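Local coordinates for protein abietadiene synthase, chloroplastic (Abies grandis, PDB 3S9V) that belongs to the terpene synthase family, a largely helical chloroplast enzyme with an N-terminal terpene synthase domain and a metal-binding domain, at residues E592-D597 with S648-G653; E525-T530 with G642-I647; I515-F520 with Y743-F748. All blocks are in the same frame, centred on the assembly; numbering follows the deposited sequence.

Contact 1: residues E592-D597 with S648-G653; sequences ERQGRD and SALFTG
Arg-593 and Gln-594, on the last turn of helix 570-594, meet Leu-650 and Phe-651 of the loop that follows helix 641-648, in a mixed polar and apolar contact where two helices end inside the metal-binding domain. Gly-595, with positive phi, breaks the first helix just past this point, while Leu-650 lies within a type I beta turn from Ser-648 to Phe-651 and offers its carbonyl oxygen as the acceptor for Gln-594. Gln-594 NE2 donates to Leu-650 O at 2.8 Å. The oxygen lies in the amide plane of Gln-594, but the donor sits 30° off the carbonyl plane of Leu-650. A bend at chi2 (-54°) folds the glutamine into this position, and its OE1 accepts from Leu-656 N further along the loop. A water donates to the same Leu-650 O at 2.7 Å and accepts from Gly-653 N and, at 3.3 Å, from Arg-593 NE. The aliphatic part of Arg-593 does the packing: CD lies 3.7 Å from Phe-651 CD2, the two side chains crossing at about a right angle. Beyond it NH1 comes to 3.9 Å from Gly-653 CA, at the edge of the guanidinium, and Phe-651 O lies over one face. Leu-650 O is therefore gripped twice, by an amide and by a water, tying the C-terminal end of helix 570-594 to the loop through side chain and solvent together.

Contact 2: residues E525-T530 with G642-I647; sequences EVYTKT and GTVVLI
The ring of Tyr-527 presents one face to Val-644, whose CG1 stands 3.4 Å from the ring centroid and only 7° off the ring normal, a CH-pi contact centred over the ring. CG1 lies anti to the backbone N of Val-644 (chi1 -178°), which sends this methyl straight at the tyrosine, so that all six ring carbons fall within a narrow range of distances from it. The tyrosine side chain also packs on Pro-511 of helix 504-514, and its hydroxyl reaches past the contact to a hydrogen bond with Thr-750 OG1. Segments 525-530 and 642-647 belong to helices 521-541 and 641-648 of the all-helical metal-binding domain; they run roughly antiparallel, the segment directions 150° apart and the segment axes 9.1 Å from each other at closest approach. Thr-530 lies where the backbones come nearest, its CA 5.7 Å from that of Val-644. Its methyl CG2, anti to the backbone N, touches Ile-647 CD1 at 3.8 Å and Val-644 CA at 4.0 Å, with Thr-643 CG2 a little further off. Val-526 CG1 meets Ile-647 CG2 at 3.8 Å, the two side chains crossing at about a right angle. Ile-586 of helix 570-594 packs on both of these residues. Thr-643 turns its OG1 to Gln-609 and Arg-666. The contact is carried mainly by methyl groups packed on one another and on an aromatic face, while the hydroxyls of Tyr-527 and Thr-643 are satisfied by other parts of the chain.

Contact 3: residues I515-F520 with Y743-F748; sequences IFEPEF and YKRLVF
Arg-745 and Glu-517 form an end-on, two-nitrogen salt bridge, the two side chains coming from opposite directions. Its straighter arm runs from NH2 of Arg-745 to OE2 of Glu-517, 3.1 Å long with an N-H...O angle of 171°, entering at the syn lone pair and lying in the guanidinium plane. NH1 of Arg-745 reaches Glu-517 OE1 at 2.9 Å, also on the syn side but more bent; the flat groups are twisted 33° apart, and a weak third bond links NH2 to OE1. Arg-745 NH2 additionally donates to Phe-514 O, which would help fix the rotation of the guanidinium. A bend of the arginine chain at chi3 (59°) brings NH1 and NH2 to the carboxylate. Apolar groups of the loop pack round the guanidinium: Ile-515 CG2 covers one face, 4.0 Å from NH2, and Phe-520 CE2 approaches NH1 at 4.1 Å, its ring nearly perpendicular to the guanidinium. Within the loop, OE2 of Glu-517 sits over the centre of one face of the Phe-516 ring. Further out, Ile-515 CD1 touches Leu-746 CD2 at 4.1 Å. The contact thereby fastens the connection between helices 504-514 and 521-541 to the side of helix 741-757. Cys-523 of helix 521-541 packs on both Ile-515 and Leu-746, and His-478 NE2 of helix 461-491 is hydrogen-bonded to Phe-516 O.

How the contacts relate
From the N terminus, 515-520 comes first, and contact 3 closes the longest loop, with more than two hundred residues before 743-748; contacts 1 and 2 nest inside that loop. These two cross, since 525-530 is followed by 592-597 before 642-647 completes contact 2 and 648-653 then completes contact 1. Helix 641-648 and the loop after it thus carry both second halves. All three contacts adjoin, their centres about 12 to 15 Å apart: Phe-651 touches Val-526, Val-645 packs on Leu-746, and Thr-652 OG1 probably hydrogen-bonds Tyr-743 OH. Together they join helices 521-541, 570-594, 641-648 and 741-757 and the loops before helix 521-541 and after helix 641-648.

Contact 1: residues E592-D597 with S648-G653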
# COMPACT_ATOMS: atom_id res chain seq x y z
N GLU A 592 -30.78 22.79 6.99
CA GLU A 592 -30.12 23.88 6.29
C GLU A 592 -29.12 23.41 5.23
O GLU A 592 -28.94 24.07 4.21
CB GLU A 592 -29.43 24.79 7.31
CG GLU A 592 -30.40 25.36 8.32
CD GLU A 592 -29.72 25.99 9.52
OE1 GLU A 592 -30.44 26.35 10.48
OE2 GLU A 592 -28.48 26.12 9.50
N ARG A 593 -28.50 22.26 5.46
CA ARG A 593 -27.52 21.72 4.52
C ARG A 593 -28.17 20.82 3.46
O ARG A 593 -27.53 20.47 2.47
CB ARG A 593 -26.43 20.95 5.27
CG ARG A 593 -25.75 21.78 6.36
CD ARG A 593 -24.67 21.02 7.11
NE ARG A 593 -23.54 20.65 6.25
CZ ARG A 593 -22.27 20.76 6.61
NH1 ARG A 593 -21.30 20.40 5.77
NH2 ARG A 593 -21.95 21.25 7.80
N GLN A 594 -29.43 20.46 3.67
CA GLN A 594 -30.13 19.60 2.73
C GLN A 594 -31.22 20.31 1.93
O GLN A 594 -31.71 19.77 0.94
CB GLN A 594 -30.76 18.42 3.48
CG GLN A 594 -29.76 17.41 4.01
CD GLN A 594 -28.83 16.90 2.93
OE1 GLN A 594 -29.26 16.59 1.82
NE2 GLN A 594 -27.55 16.79 3.26
N GLY A 595 -31.59 21.51 2.36
CA GLY A 595 -32.61 22.24 1.63
C GLY A 595 -34.02 21.72 1.85
O GLY A 595 -34.94 22.07 1.10
N ARG A 596 -34.21 20.89 2.87
CA ARG A 596 -35.52 20.34 3.19
C ARG A 596 -35.51 19.84 4.63
O ARG A 596 -34.44 19.69 5.23
CB ARG A 596 -35.89 19.20 2.24
CG ARG A 596 -34.99 17.97 2.34
CD ARG A 596 -35.47 16.85 1.44
NE ARG A 596 -34.50 15.76 1.36
CZ ARG A 596 -34.21 14.93 2.37
NH1 ARG A 596 -34.83 15.06 3.53
NH2 ARG A 596 -33.30 13.98 2.20
N ASP A 597 -36.68 19.58 5.20
CA ASP A 597 -36.74 19.09 6.57
C ASP A 597 -36.22 17.64 6.63
O ASP A 597 -36.57 16.81 5.78
CB ASP A 597 -38.16 19.16 7.12
CG ASP A 597 -38.22 18.82 8.60
OD1 ASP A 597 -37.47 19.44 9.38
OD2 ASP A 597 -39.02 17.93 8.98
N SER A 648 -24.91 10.66 9.57
CA SER A 648 -23.70 11.38 9.18
C SER A 648 -23.73 11.78 7.69
O SER A 648 -23.19 12.83 7.31
CB SER A 648 -22.46 10.51 9.42
OG SER A 648 -22.28 10.23 10.80
N ALA A 649 -24.35 10.94 6.85
CA ALA A 649 -24.44 11.18 5.41
C ALA A 649 -25.17 12.47 5.02
O ALA A 649 -25.18 12.85 3.85
CB ALA A 649 -25.13 9.98 4.74
N LEU A 650 -25.79 13.12 5.99
CA LEU A 650 -26.49 14.38 5.74
C LEU A 650 -25.52 15.55 5.84
O LEU A 650 -25.85 16.67 5.46
CB LEU A 650 -27.60 14.60 6.77
CG LEU A 650 -28.96 13.90 6.66
CD1 LEU A 650 -28.80 12.50 6.15
CD2 LEU A 650 -29.61 13.93 8.03
N PHE A 651 -24.32 15.30 6.36
CA PHE A 651 -23.36 16.37 6.56
C PHE A 651 -22.02 16.27 5.83
O PHE A 651 -20.99 16.67 6.36
CB PHE A 651 -23.12 16.54 8.06
CG PHE A 651 -24.38 16.76 8.85
CD1 PHE A 651 -25.21 15.70 9.17
CD2 PHE A 651 -24.75 18.05 9.25
CE1 PHE A 651 -26.40 15.90 9.86
CE2 PHE A 651 -25.93 18.27 9.94
CZ PHE A 651 -26.77 17.19 10.25
N THR A 652 -22.05 15.77 4.60
CA THR A 652 -20.83 15.62 3.80
C THR A 652 -20.41 16.92 3.09
O THR A 652 -19.23 17.11 2.78
CB THR A 652 -21.02 14.55 2.73
OG1 THR A 652 -22.12 14.91 1.89
CG2 THR A 652 -21.31 13.19 3.39
N GLY A 653 -21.37 17.80 2.84
CA GLY A 653 -21.06 19.04 2.16
C GLY A 653 -21.82 19.15 0.86
O GLY A 653 -21.79 20.19 0.20
O HOH W 1 -24.17 18.32 4.04

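Contact 2: residues E525-T530 with G642-I647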
# COMPACT_ATOMS: atom_id res chain seq x y z
N GLU A 525 -18.32 15.47 13.79
CA GLU A 525 -19.04 15.83 15.00
C GLU A 525 -20.31 15.01 15.12
O GLU A 525 -20.55 14.34 16.13
CB GLU A 525 -19.39 17.32 14.98
CG GLU A 525 -20.13 17.82 16.22
CD GLU A 525 -20.91 19.11 15.95
OE1 GLU A 525 -20.32 20.06 15.40
OE2 GLU A 525 -22.11 19.16 16.29
N VAL A 526 -21.13 15.05 14.07
CA VAL A 526 -22.38 14.32 14.05
C VAL A 526 -22.17 12.81 14.12
O VAL A 526 -22.99 12.10 14.68
CB VAL A 526 -23.21 14.67 12.80
CG1 VAL A 526 -24.53 13.90 12.82
CG2 VAL A 526 -23.48 16.17 12.76
N TYR A 527 -21.07 12.33 13.56
CA TYR A 527 -20.75 10.91 13.57
C TYR A 527 -20.48 10.51 15.02
O TYR A 527 -20.99 9.50 15.52
CB TYR A 527 -19.50 10.66 12.71
CG TYR A 527 -19.16 9.21 12.47
CD1 TYR A 527 -18.77 8.38 13.52
CD2 TYR A 527 -19.22 8.67 11.19
CE1 TYR A 527 -18.44 7.05 13.30
CE2 TYR A 527 -18.89 7.34 10.96
CZ TYR A 527 -18.51 6.53 12.02
OH TYR A 527 -18.18 5.21 11.78
N THR A 528 -19.69 11.33 15.69
CA THR A 528 -19.33 11.10 17.08
C THR A 528 -20.53 11.13 18.03
O THR A 528 -20.68 10.24 18.88
CB THR A 528 -18.30 12.13 17.54
OG1 THR A 528 -17.13 12.03 16.71
CG2 THR A 528 -17.93 11.91 19.00
N LYS A 529 -21.38 12.15 17.90
CA LYS A 529 -22.55 12.26 18.76
C LYS A 529 -23.51 11.11 18.51
O LYS A 529 -24.02 10.50 19.46
CB LYS A 529 -23.25 13.59 18.54
CG LYS A 529 -22.51 14.76 19.19
CD LYS A 529 -23.08 16.10 18.78
CE LYS A 529 -22.27 17.24 19.40
NZ LYS A 529 -22.69 18.58 18.91
N THR A 530 -23.75 10.80 17.25
CA THR A 530 -24.65 9.71 16.90
C THR A 530 -24.13 8.36 17.39
O THR A 530 -24.90 7.56 17.90
CB THR A 530 -24.88 9.66 15.38
OG1 THR A 530 -25.20 10.97 14.91
CG2 THR A 530 -26.03 8.73 15.06
N GLY A 642 -25.33 1.15 10.81
CA GLY A 642 -26.16 1.76 9.80
C GLY A 642 -26.67 3.14 10.21
O GLY A 642 -26.64 4.07 9.41
N THR A 643 -27.13 3.25 11.45
CA THR A 643 -27.67 4.50 12.01
C THR A 643 -26.65 5.63 11.97
O THR A 643 -26.96 6.76 11.54
CB THR A 643 -28.15 4.26 13.47
OG1 THR A 643 -29.28 3.40 13.44
CG2 THR A 643 -28.51 5.58 14.17
N VAL A 644 -25.43 5.33 12.40
CA VAL A 644 -24.35 6.29 12.40
C VAL A 644 -24.11 6.82 10.98
O VAL A 644 -23.99 8.03 10.77
CB VAL A 644 -23.06 5.64 12.92
CG1 VAL A 644 -21.93 6.67 12.98
CG2 VAL A 644 -23.32 5.01 14.29
N VAL A 645 -24.07 5.91 10.02
CA VAL A 645 -23.86 6.29 8.63
C VAL A 645 -24.99 7.14 8.05
O VAL A 645 -24.75 8.20 7.47
CB VAL A 645 -23.69 5.05 7.74
CG1 VAL A 645 -23.73 5.44 6.26
CG2 VAL A 645 -22.37 4.36 8.06
N LEU A 646 -26.23 6.67 8.20
CA LEU A 646 -27.36 7.38 7.64
C LEU A 646 -27.55 8.81 8.17
O LEU A 646 -28.01 9.69 7.44
CB LEU A 646 -28.63 6.55 7.85
CG LEU A 646 -28.58 5.23 7.06
CD1 LEU A 646 -29.81 4.39 7.36
CD2 LEU A 646 -28.48 5.51 5.57
N ILE A 647 -27.19 9.05 9.42
CA ILE A 647 -27.32 10.39 9.95
C ILE A 647 -26.10 11.24 9.55
O ILE A 647 -26.26 12.41 9.18
CB ILE A 647 -27.52 10.36 11.47
CG1 ILE A 647 -28.81 9.57 11.77
CG2 ILE A 647 -27.62 11.78 12.02
CD1 ILE A 647 -29.24 9.59 13.20

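Contact 3: residues I515-F520 with Y743-F748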
# COMPACT_ATOMS: atom_id res chain seq x y z
N ILE A 515 -12.14 9.85 7.97
CA ILE A 515 -12.64 11.04 7.26
C ILE A 515 -12.05 12.23 8.00
O ILE A 515 -12.75 13.04 8.61
CB ILE A 515 -14.19 11.15 7.24
CG1 ILE A 515 -14.77 10.96 8.64
CG2 ILE A 515 -14.76 10.15 6.26
CD1 ILE A 515 -16.24 11.35 8.76
N PHE A 516 -10.73 12.31 7.92
CA PHE A 516 -9.91 13.31 8.58
C PHE A 516 -9.84 14.72 7.99
O PHE A 516 -9.52 15.66 8.71
CB PHE A 516 -8.50 12.75 8.65
CG PHE A 516 -7.93 12.39 7.31
CD1 PHE A 516 -7.22 13.32 6.56
CD2 PHE A 516 -8.15 11.13 6.76
CE1 PHE A 516 -6.73 13.00 5.30
CE2 PHE A 516 -7.67 10.80 5.50
CZ PHE A 516 -6.96 11.73 4.77
N GLU A 517 -10.13 14.88 6.70
CA GLU A 517 -10.03 16.20 6.07
C GLU A 517 -10.73 17.31 6.85
O GLU A 517 -11.80 17.10 7.42
CB GLU A 517 -10.60 16.16 4.64
CG GLU A 517 -9.87 15.25 3.65
CD GLU A 517 -10.39 13.81 3.66
OE1 GLU A 517 -10.51 13.21 2.57
OE2 GLU A 517 -10.67 13.28 4.76
N PRO A 518 -10.13 18.52 6.89
CA PRO A 518 -10.70 19.66 7.60
C PRO A 518 -12.13 19.98 7.15
O PRO A 518 -12.94 20.48 7.93
CB PRO A 518 -9.73 20.80 7.28
CG PRO A 518 -8.42 20.09 7.14
CD PRO A 518 -8.81 18.87 6.32
N GLU A 519 -12.43 19.69 5.88
CA GLU A 519 -13.75 19.96 5.31
C GLU A 519 -14.88 19.13 5.91
O GLU A 519 -16.04 19.52 5.83
CB GLU A 519 -13.73 19.70 3.80
CG GLU A 519 -12.56 20.31 3.06
CD GLU A 519 -11.49 19.29 2.69
OE1 GLU A 519 -11.74 18.47 1.77
OE2 GLU A 519 -10.41 19.31 3.32
N PHE A 520 -14.54 18.00 6.51
CA PHE A 520 -15.54 17.11 7.09
C PHE A 520 -15.62 17.20 8.62
O PHE A 520 -15.91 16.21 9.29
CB PHE A 520 -15.24 15.66 6.67
CG PHE A 520 -15.18 15.45 5.18
CD1 PHE A 520 -16.30 15.69 4.38
CD2 PHE A 520 -14.01 15.00 4.57
CE1 PHE A 520 -16.24 15.48 2.98
CE2 PHE A 520 -13.95 14.78 3.18
CZ PHE A 520 -15.07 15.03 2.39
N TYR A 743 -19.45 8.80 0.47
CA TYR A 743 -20.42 7.88 1.06
C TYR A 743 -19.88 6.45 1.12
O TYR A 743 -20.19 5.70 2.04
CB TYR A 743 -21.74 7.94 0.28
CG TYR A 743 -22.33 9.34 0.22
CD1 TYR A 743 -22.25 10.10 -0.94
CD2 TYR A 743 -22.93 9.91 1.34
CE1 TYR A 743 -22.74 11.41 -0.99
CE2 TYR A 743 -23.43 11.22 1.31
CZ TYR A 743 -23.33 11.96 0.13
OH TYR A 743 -23.81 13.25 0.08
N LYS A 744 -19.04 6.09 0.15
CA LYS A 744 -18.42 4.77 0.13
C LYS A 744 -17.42 4.65 1.28
O LYS A 744 -17.26 3.58 1.86
CB LYS A 744 -17.73 4.50 -1.22
CG LYS A 744 -18.72 4.41 -2.36
CD LYS A 744 -18.21 3.59 -3.52
CE LYS A 744 -17.14 4.31 -4.30
NZ LYS A 744 -16.70 3.45 -5.44
N ARG A 745 -16.76 5.76 1.61
CA ARG A 745 -15.80 5.78 2.71
C ARG A 745 -16.55 5.66 4.04
O ARG A 745 -16.12 4.94 4.94
CB ARG A 745 -14.98 7.07 2.68
CG ARG A 745 -14.02 7.18 1.49
CD ARG A 745 -13.41 8.58 1.36
NE ARG A 745 -12.67 8.98 2.55
CZ ARG A 745 -12.24 10.21 2.79
NH1 ARG A 745 -12.47 11.18 1.92
NH2 ARG A 745 -11.57 10.47 3.91
N LEU A 746 -17.68 6.36 4.16
CA LEU A 746 -18.47 6.30 5.39
C LEU A 746 -18.94 4.88 5.65
O LEU A 746 -18.95 4.43 6.78
CB LEU A 746 -19.68 7.23 5.30
CG LEU A 746 -19.42 8.70 5.60
CD1 LEU A 746 -20.68 9.50 5.32
CD2 LEU A 746 -18.99 8.86 7.06
N VAL A 747 -19.35 4.19 4.60
CA VAL A 747 -19.82 2.83 4.76
C VAL A 747 -18.69 1.83 5.00
O VAL A 747 -18.71 1.08 5.97
CB VAL A 747 -20.63 2.38 3.53
CG1 VAL A 747 -21.05 0.91 3.69
CG2 VAL A 747 -21.86 3.24 3.38
N PHE A 748 -17.69 1.85 4.12
CA PHE A 748 -16.57 0.91 4.19
C PHE A 748 -15.62 1.13 5.38
O PHE A 748 -15.13 0.17 5.98
CB PHE A 748 -15.78 0.98 2.88
CG PHE A 748 -14.79 -0.13 2.70
CD1 PHE A 748 -15.22 -1.43 2.45
CD2 PHE A 748 -13.43 0.11 2.81
CE1 PHE A 748 -14.31 -2.46 2.30
CE2 PHE A 748 -12.51 -0.93 2.67
CZ PHE A 748 -12.95 -2.21 2.41